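Local coordinates for protein carbohydrate deacetylase Agd3 (Neosartorya fumigata, PDB 6NWZ) that probably removes N-acetyl groups from the exopolysaccharide galactosaminogalactan and is required for biofilm formation by the fungus, at residues Q143-T148 against A186-N191. Residues are numbered along the deposited sequence; the frame is centred on the assembly and turned at random.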
# COMPACT_ATOMS: atom_id res chain seq x y z
N GLN A 143 -15.72 17.34 11.97
CA GLN A 143 -16.13 16.72 13.22
C GLN A 143 -15.22 15.54 13.46
O GLN A 143 -15.20 14.60 12.67
CB GLN A 143 -17.60 16.27 13.19
CG GLN A 143 -18.10 15.75 14.53
CD GLN A 143 -19.61 15.66 14.61
OE1 GLN A 143 -20.27 15.25 13.66
NE2 GLN A 143 -20.17 16.07 15.75
N LEU A 144 -14.46 15.59 14.55
CA LEU A 144 -13.49 14.55 14.84
C LEU A 144 -14.18 13.28 15.31
O LEU A 144 -15.18 13.33 16.03
CB LEU A 144 -12.48 15.03 15.88
CG LEU A 144 -11.62 16.19 15.38
CD1 LEU A 144 -10.50 16.46 16.35
CD2 LEU A 144 -11.06 15.88 13.99
N LEU A 145 -13.63 12.14 14.89
CA LEU A 145 -14.16 10.82 15.20
C LEU A 145 -13.05 9.97 15.80
O LEU A 145 -11.89 10.08 15.39
CB LEU A 145 -14.73 10.15 13.94
CG LEU A 145 -14.90 8.63 13.89
CD1 LEU A 145 -15.97 8.19 14.86
CD2 LEU A 145 -15.26 8.20 12.49
N SER A 146 -13.40 9.14 16.78
CA SER A 146 -12.40 8.29 17.41
C SER A 146 -13.07 7.06 18.00
O SER A 146 -14.21 7.12 18.45
CB SER A 146 -11.65 9.04 18.51
OG SER A 146 -12.50 9.22 19.62
N PHE A 147 -12.33 5.95 18.00
CA PHE A 147 -12.77 4.75 18.70
C PHE A 147 -12.62 4.95 20.21
O PHE A 147 -11.56 5.36 20.68
CB PHE A 147 -11.98 3.53 18.26
CG PHE A 147 -12.38 3.00 16.91
CD1 PHE A 147 -13.61 2.39 16.73
CD2 PHE A 147 -11.53 3.12 15.83
CE1 PHE A 147 -13.99 1.92 15.50
CE2 PHE A 147 -11.90 2.65 14.59
CZ PHE A 147 -13.13 2.04 14.42
N THR A 148 -13.69 4.65 20.95
CA THR A 148 -13.65 4.75 22.40
C THR A 148 -13.54 3.39 23.08
O THR A 148 -13.26 3.34 24.28
CB THR A 148 -14.90 5.48 22.91
OG1 THR A 148 -16.07 4.80 22.45
CG2 THR A 148 -14.91 6.90 22.39
N ALA A 186 -17.43 3.90 18.97
CA ALA A 186 -16.86 5.10 18.38
C ALA A 186 -17.73 6.30 18.75
O ALA A 186 -18.91 6.16 19.06
CB ALA A 186 -16.74 5.00 16.85
N GLN A 187 -17.12 7.48 18.70
CA GLN A 187 -17.76 8.67 19.25
C GLN A 187 -17.40 9.89 18.41
O GLN A 187 -16.23 10.07 18.05
CB GLN A 187 -17.34 8.86 20.71
CG GLN A 187 -17.94 10.05 21.42
CD GLN A 187 -17.62 10.05 22.90
OE1 GLN A 187 -16.82 10.85 23.37
NE2 GLN A 187 -18.26 9.15 23.63
N PHE A 188 -18.41 10.70 18.09
CA PHE A 188 -18.18 11.98 17.43
C PHE A 188 -17.82 13.03 18.47
O PHE A 188 -18.55 13.23 19.44
CB PHE A 188 -19.41 12.43 16.65
CG PHE A 188 -19.74 11.57 15.47
CD1 PHE A 188 -18.80 11.37 14.47
CD2 PHE A 188 -20.98 10.96 15.35
CE1 PHE A 188 -19.10 10.58 13.37
CE2 PHE A 188 -21.29 10.18 14.26
CZ PHE A 188 -20.35 9.98 13.26
N ALA A 189 -16.70 13.71 18.25
CA ALA A 189 -16.30 14.78 19.13
C ALA A 189 -17.18 16.01 18.91
O ALA A 189 -17.78 16.17 17.84
CB ALA A 189 -14.83 15.14 18.90
N PRO A 190 -17.29 16.88 19.91
CA PRO A 190 -17.97 18.16 19.69
C PRO A 190 -17.25 18.99 18.65
O PRO A 190 -16.07 18.81 18.37
CB PRO A 190 -17.93 18.83 21.07
CG PRO A 190 -17.78 17.69 22.04
CD PRO A 190 -16.93 16.68 21.32
N ASN A 191 -18.00 19.93 18.05
CA ASN A 191 -17.43 20.79 17.02
C ASN A 191 -18.19 22.11 16.97
O ASN A 191 -18.76 22.54 17.97
CB ASN A 191 -17.46 20.10 15.66
CG ASN A 191 -18.86 19.77 15.19
OD1 ASN A 191 -19.81 19.78 15.97
ND2 ASN A 191 -19.00 19.47 13.90
O HOH W 1 -14.47 17.94 16.27
O HOH W 2 -14.04 11.10 19.63
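Ser146 and Gln187 face each other as an antiparallel hydrogen-bonded pair: Gln187 N gives to Ser146 O at 2.9 Å, and Ser146 N gives to Gln187 O. The strand directions, 162° apart, confirm the antiparallel sense. A further backbone bond runs from Ala189 N to Leu144 O, 2.7 Å and nearly straight. The next link runs through water, which accepts from Leu144 N and donates to Pro190 O, bridging the two backbones.

The polar side chain that spans the gap is Gln143. With CG anti to the backbone N (chi1 -174°) and the chain extended beyond it, the amide reaches across, and NE2 donates to Ala189 O at 3.2 Å, tilted from the carbonyl plane. The far side of this amide, OE1, is taken by His171, so both ends of the group are engaged and its rotation is probably fixed. The Asn191 amide, bonded to Thr194 and Glu142, appears to stack on it with planes 10° apart, a tentative reading because Asn191 is poorly ordered.

Carbon contacts occur on both faces of the ladder. On that of Leu145, Phe147, Ala186 and Phe188, Leu145 CD1 sits 3.8 Å from Ala186 CB and also approaches Phe188 CE1, while Phe147 CD1 lies 4.1 Å from Ala186 CB. Leu229 of helix 224-237 touches both Leu145 and Phe147 and contributes to covering them. On the face of Ser146 and Gln187, Thr148 CG2 meets Gln187 CB at 3.5 Å, the two side chains crossing at about a right angle. Leu144 CB and Ala189 CB add an apolar pair at 3.8 Å.

Strand 144-147 also pairs with strand 164-165, and strand 182-188 with strand 198-206; the contact is thus an inner antiparallel ladder of beta-sheet within the CBM87 family region, with Leu145 and Phe147 of one face against helix 224-237.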